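Local coordinates for protein beta-1,4-galactanase (Thielavia heterothallica, PDB 1HJS) that hydrolyses beta-1,4-galactosidic linkages in type I arabinogalactans, as a family 53 glycoside hydrolase of clan GH-A, at residues A1-V13 / E33-R47. Residues are numbered along the deposited sequence; the frame is centred on the assembly and turned at random.
With SO4 (sulfate ion), chain H.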
loop_
_atom_site.group_PDB
_atom_site.type_symbol
_atom_site.label_atom_id
_atom_site.label_comp_id
_atom_site.label_asym_id
_atom_site.label_seq_id
_atom_site.Cartn_x
_atom_site.Cartn_y
_atom_site.Cartn_z
ATOM N N ALA A 1 9.430 14.141 -10.356
ATOM C CA ALA A 1 9.489 12.885 -11.156
ATOM C C ALA A 1 8.283 11.993 -10.866
ATOM O O ALA A 1 7.505 11.678 -11.769
ATOM C CB ALA A 1 10.782 12.134 -10.847
ATOM N N LEU A 2 8.128 11.593 -9.608
ATOM C CA LEU A 2 7.014 10.736 -9.212
ATOM C C LEU A 2 5.682 11.470 -9.200
ATOM O O LEU A 2 5.597 12.621 -8.776
ATOM C CB LEU A 2 7.255 10.150 -7.818
ATOM C CG LEU A 2 8.384 9.139 -7.642
ATOM C CD1 LEU A 2 8.475 8.745 -6.173
ATOM C CD2 LEU A 2 8.123 7.917 -8.515
ATOM N N THR A 3 4.639 10.790 -9.655
ATOM C CA THR A 3 3.308 11.372 -9.668
ATOM C C THR A 3 2.751 11.301 -8.253
ATOM O O THR A 3 2.152 12.255 -7.754
ATOM C CB THR A 3 2.376 10.592 -10.610
ATOM O OG1 THR A 3 2.842 10.735 -11.955
ATOM C CG2 THR A 3 0.946 11.110 -10.509
ATOM N N TYR A 4 2.972 10.160 -7.610
ATOM C CA TYR A 4 2.487 9.939 -6.254
ATOM C C TYR A 4 3.630 9.871 -5.257
ATOM O O TYR A 4 4.474 8.980 -5.331
ATOM C CB TYR A 4 1.694 8.633 -6.189
ATOM C CG TYR A 4 0.589 8.543 -7.219
ATOM C CD1 TYR A 4 -0.628 9.204 -7.032
ATOM C CD2 TYR A 4 0.780 7.835 -8.403
ATOM C CE1 TYR A 4 -1.625 9.163 -8.010
ATOM C CE2 TYR A 4 -0.206 7.790 -9.384
ATOM C CZ TYR A 4 -1.404 8.459 -9.183
ATOM O OH TYR A 4 -2.360 8.437 -10.165
ATOM N N ARG A 5 3.658 10.829 -4.340
ATOM C CA ARG A 5 4.667 10.867 -3.288
ATOM C C ARG A 5 3.830 10.663 -2.038
ATOM O O ARG A 5 3.202 11.601 -1.553
ATOM C CB ARG A 5 5.354 12.237 -3.234
ATOM C CG ARG A 5 6.091 12.636 -4.506
ATOM C CD ARG A 5 6.836 13.953 -4.301
ATOM N NE ARG A 5 5.930 15.016 -3.873
ATOM C CZ ARG A 5 5.146 15.708 -4.694
ATOM N NH1 ARG A 5 5.163 15.461 -5.997
ATOM N NH2 ARG A 5 4.330 16.634 -4.211
ATOM N N GLY A 6 3.791 9.444 -1.517
ATOM C CA GLY A 6 2.960 9.240 -0.349
ATOM C C GLY A 6 3.429 8.381 0.799
ATOM O O GLY A 6 4.560 7.891 0.840
ATOM N N VAL A 7 2.523 8.230 1.757
ATOM C CA VAL A 7 2.754 7.417 2.933
ATOM C C VAL A 7 1.424 6.768 3.265
ATOM O O VAL A 7 0.361 7.263 2.868
ATOM C CB VAL A 7 3.189 8.266 4.165
ATOM C CG1 VAL A 7 4.421 9.086 3.834
ATOM C CG2 VAL A 7 2.035 9.171 4.621
ATOM N N ASP A 8 1.483 5.644 3.962
ATOM C CA ASP A 8 0.277 4.978 4.409
ATOM C C ASP A 8 0.141 5.524 5.836
ATOM O O ASP A 8 1.021 5.307 6.669
ATOM C CB ASP A 8 0.476 3.462 4.430
ATOM C CG ASP A 8 -0.785 2.716 4.816
ATOM O OD1 ASP A 8 -1.391 3.059 5.849
ATOM O OD2 ASP A 8 -1.165 1.772 4.090
ATOM N N TRP A 9 -0.942 6.248 6.111
ATOM C CA TRP A 9 -1.128 6.840 7.433
ATOM C C TRP A 9 -2.334 6.261 8.169
ATOM O O TRP A 9 -2.872 6.884 9.086
ATOM C CB TRP A 9 -1.277 8.360 7.287
ATOM C CG TRP A 9 -2.640 8.813 6.813
ATOM C CD1 TRP A 9 -3.447 8.190 5.899
ATOM C CD2 TRP A 9 -3.342 9.990 7.231
ATOM N NE1 TRP A 9 -4.610 8.907 5.727
ATOM C CE2 TRP A 9 -4.571 10.016 6.531
ATOM C CE3 TRP A 9 -3.052 11.028 8.131
ATOM C CZ2 TRP A 9 -5.512 11.042 6.702
ATOM C CZ3 TRP A 9 -3.991 12.051 8.302
ATOM C CH2 TRP A 9 -5.204 12.045 7.589
ATOM N N SER A 10 -2.734 5.055 7.779
ATOM C CA SER A 10 -3.898 4.383 8.358
ATOM C C SER A 10 -4.078 4.475 9.869
ATOM O O SER A 10 -5.186 4.707 10.349
ATOM C CB SER A 10 -3.901 2.905 7.952
ATOM O OG SER A 10 -3.826 2.758 6.543
ATOM N N SER A 11 -2.994 4.293 10.615
ATOM C CA SER A 11 -3.045 4.322 12.077
ATOM C C SER A 11 -3.250 5.697 12.714
ATOM O O SER A 11 -3.322 5.793 13.939
ATOM C CB SER A 11 -1.752 3.748 12.640
ATOM O OG SER A 11 -0.682 4.640 12.375
ATOM N N VAL A 12 -3.333 6.749 11.905
ATOM C CA VAL A 12 -3.479 8.098 12.452
ATOM C C VAL A 12 -4.491 8.263 13.593
ATOM O O VAL A 12 -4.127 8.735 14.669
ATOM C CB VAL A 12 -3.782 9.135 11.337
ATOM C CG1 VAL A 12 -5.076 8.788 10.614
ATOM C CG2 VAL A 12 -3.856 10.544 11.949
ATOM N N VAL A 13 -5.746 7.881 13.375
ATOM C CA VAL A 13 -6.757 8.026 14.421
ATOM C C VAL A 13 -6.500 7.088 15.600
ATOM O O VAL A 13 -6.764 7.434 16.751
ATOM C CB VAL A 13 -8.186 7.797 13.857
ATOM C CG1 VAL A 13 -9.183 7.587 14.993
ATOM C CG2 VAL A 13 -8.600 9.012 13.032
ATOM N N GLU A 33 -2.016 15.258 8.852
ATOM C CA GLU A 33 -2.207 15.466 7.421
ATOM C C GLU A 33 -1.545 16.752 6.930
ATOM O O GLU A 33 -1.018 16.801 5.816
ATOM C CB GLU A 33 -3.705 15.473 7.056
ATOM C CG GLU A 33 -4.536 16.552 7.754
ATOM C CD GLU A 33 -5.157 16.067 9.052
ATOM O OE1 GLU A 33 -4.488 15.319 9.798
ATOM O OE2 GLU A 33 -6.315 16.446 9.337
ATOM N N ASN A 34 -1.564 17.795 7.757
ATOM C CA ASN A 34 -0.951 19.060 7.373
ATOM C C ASN A 34 0.572 18.962 7.436
ATOM O O ASN A 34 1.276 19.578 6.641
ATOM C CB ASN A 34 -1.457 20.188 8.273
ATOM C CG ASN A 34 -2.963 20.361 8.183
ATOM O OD1 ASN A 34 -3.520 20.462 7.090
ATOM N ND2 ASN A 34 -3.625 20.393 9.327
ATOM N N ILE A 35 1.075 18.190 8.391
ATOM C CA ILE A 35 2.516 17.993 8.514
ATOM C C ILE A 35 2.987 17.248 7.264
ATOM O O ILE A 35 3.984 17.616 6.648
ATOM C CB ILE A 35 2.859 17.154 9.763
ATOM C CG1 ILE A 35 2.490 17.935 11.028
ATOM C CG2 ILE A 35 4.344 16.802 9.764
ATOM C CD1 ILE A 35 2.682 17.157 12.318
ATOM N N LEU A 36 2.257 16.201 6.889
ATOM C CA LEU A 36 2.611 15.419 5.705
ATOM C C LEU A 36 2.601 16.290 4.452
ATOM O O LEU A 36 3.543 16.260 3.655
ATOM C CB LEU A 36 1.638 14.250 5.531
ATOM C CG LEU A 36 1.654 13.185 6.634
ATOM C CD1 LEU A 36 0.511 12.199 6.411
ATOM C CD2 LEU A 36 3.007 12.464 6.631
ATOM N N ALA A 37 1.540 17.074 4.285
ATOM C CA ALA A 37 1.422 17.949 3.127
ATOM C C ALA A 37 2.568 18.956 3.077
ATOM O O ALA A 37 3.122 19.221 2.013
ATOM C CB ALA A 37 0.081 18.686 3.159
ATOM N N ALA A 38 2.924 19.505 4.234
ATOM C CA ALA A 38 3.997 20.492 4.309
ATOM C C ALA A 38 5.343 19.894 3.925
ATOM O O ALA A 38 6.241 20.610 3.476
ATOM C CB ALA A 38 4.070 21.083 5.716
ATOM N N ASN A 39 5.483 18.582 4.093
ATOM C CA ASN A 39 6.736 17.921 3.756
ATOM C C ASN A 39 6.786 17.270 2.373
ATOM O O ASN A 39 7.657 16.437 2.106
ATOM C CB ASN A 39 7.098 16.895 4.832
ATOM C CG ASN A 39 7.595 17.548 6.108
ATOM O OD1 ASN A 39 6.806 17.995 6.946
ATOM N ND2 ASN A 39 8.909 17.622 6.254
ATOM N N GLY A 40 5.858 17.646 1.497
ATOM C CA GLY A 40 5.871 17.114 0.143
ATOM C C GLY A 40 4.939 15.967 -0.201
ATOM O O GLY A 40 4.785 15.634 -1.370
ATOM N N VAL A 41 4.326 15.350 0.800
ATOM C CA VAL A 41 3.416 14.241 0.540
ATOM C C VAL A 41 2.194 14.760 -0.219
ATOM O O VAL A 41 1.648 15.809 0.127
ATOM C CB VAL A 41 2.954 13.585 1.859
ATOM C CG1 VAL A 41 1.925 12.490 1.571
ATOM C CG2 VAL A 41 4.158 12.990 2.594
ATOM N N ASN A 42 1.772 14.042 -1.260
ATOM C CA ASN A 42 0.599 14.472 -2.021
ATOM C C ASN A 42 -0.486 13.400 -2.070
ATOM O O ASN A 42 -1.570 13.623 -2.607
ATOM C CB ASN A 42 0.987 14.902 -3.446
ATOM C CG ASN A 42 1.425 13.738 -4.333
ATOM O OD1 ASN A 42 1.394 12.572 -3.934
ATOM N ND2 ASN A 42 1.826 14.060 -5.554
ATOM N N THR A 43 -0.203 12.247 -1.472
ATOM C CA THR A 43 -1.158 11.146 -1.465
ATOM C C THR A 43 -0.989 10.288 -0.221
ATOM O O THR A 43 0.132 10.007 0.200
ATOM C CB THR A 43 -0.958 10.220 -2.690
ATOM O OG1 THR A 43 -0.849 11.008 -3.883
ATOM C CG2 THR A 43 -2.137 9.252 -2.826
ATOM N N VAL A 44 -2.105 9.879 0.371
ATOM C CA VAL A 44 -2.045 9.017 1.535
ATOM C C VAL A 44 -2.751 7.706 1.226
ATOM O O VAL A 44 -3.802 7.680 0.577
ATOM C CB VAL A 44 -2.682 9.661 2.798
ATOM C CG1 VAL A 44 -1.815 10.817 3.277
ATOM C CG2 VAL A 44 -4.104 10.128 2.498
ATOM N N ARG A 45 -2.142 6.619 1.680
ATOM C CA ARG A 45 -2.669 5.277 1.488
ATOM C C ARG A 45 -3.386 4.873 2.775
ATOM O O ARG A 45 -2.926 5.195 3.876
ATOM C CB ARG A 45 -1.501 4.331 1.199
ATOM C CG ARG A 45 -1.858 2.873 0.913
ATOM C CD ARG A 45 -0.554 2.149 0.601
ATOM N NE ARG A 45 -0.678 0.746 0.216
ATOM C CZ ARG A 45 -0.425 -0.275 1.030
ATOM N NH1 ARG A 45 -0.058 -0.056 2.288
ATOM N NH2 ARG A 45 -0.462 -1.519 0.561
ATOM N N GLN A 46 -4.506 4.169 2.636
ATOM C CA GLN A 46 -5.295 3.741 3.788
ATOM C C GLN A 46 -5.814 2.314 3.613
ATOM O O GLN A 46 -6.391 1.976 2.574
ATOM C CB GLN A 46 -6.485 4.691 3.979
ATOM C CG GLN A 46 -6.088 6.154 4.107
ATOM C CD GLN A 46 -7.279 7.087 4.240
ATOM O OE1 GLN A 46 -7.118 8.305 4.266
ATOM N NE2 GLN A 46 -8.479 6.518 4.326
ATOM N N ARG A 47 -5.609 1.474 4.622
ATOM C CA ARG A 47 -6.085 0.099 4.545
ATOM C C ARG A 47 -7.545 0.038 4.964
ATOM O O ARG A 47 -7.950 0.665 5.945
ATOM C CB ARG A 47 -5.248 -0.830 5.438
ATOM C CG ARG A 47 -5.075 -0.359 6.877
ATOM C CD ARG A 47 -4.313 -1.392 7.711
ATOM N NE ARG A 47 -3.896 -0.850 9.004
ATOM C CZ ARG A 47 -2.812 -0.100 9.189
ATOM N NH1 ARG A 47 -2.017 0.193 8.169
ATOM N NH2 ARG A 47 -2.536 0.385 10.395
HETATM S S SO4 H . 2.088 17.679 -7.007
HETATM O O1 SO4 H . 2.474 18.922 -7.975
HETATM O O2 SO4 H . 2.518 16.501 -7.731
HETATM O O3 SO4 H . 2.676 17.819 -5.854
HETATM O O4 SO4 H . 0.651 17.723 -6.979
HETATM O O HOH W 1 -1.866 -0.459 5.326
#
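Strands 4-8 and 43-47 pair in parallel as the first two strands of the TIM barrel, with helix 33-38 completing the beta-alpha-beta crossover. A backbone bond runs from Arg-45 N to Val-7 O (2.8 Å).

Between strand and helix, Val-7 CG2 meets Leu-36 CD1 tip to tip at 3.8 Å. Val-44 CB makes a CH-pi contact over the five-membered ring of Trp-9, while Val-12 CG1 covers the opposite face. Trp-9 NE1 donates in its ring plane to Gln-46 OE1 (3.0 Å, 166°), while Gln-46 NE2 bonds Asn-62 OD1. With an alanine in place of Trp-9, Gln-46 OE1 would probably lose this donor and a gap would open between Val-44 and Val-12.

At the N-terminal strand ends, Arg-5 grips Gly-40 O side-on with NE and NH2. The bend at chi3 (-56°) turns the guanidinium onto this carbonyl of the C-prime glycine in the Schellman motif that ends the helix. NH2 also holds a sulfate, probably from the crystallisation liquor. Asn-42 bonds Thr-3 O through ND2 and Arg-5 N through OD1.

Charged groups gather beside the active site. Asp-8 OD2 salt-bridges Arg-45 NH1 (2.8 Å), but the hydrogen bond is weak, with carboxylate and guanidinium planes 70° apart. Arg-45 NH2 pairs with Glu-245, the probable nucleophile. Arg-47 NH2 pairs with Glu-297. Ser-10 CB sits over the Arg-47 guanidinium, and Ser-10 OG accepts from Arg-47 N at 2.9 Å.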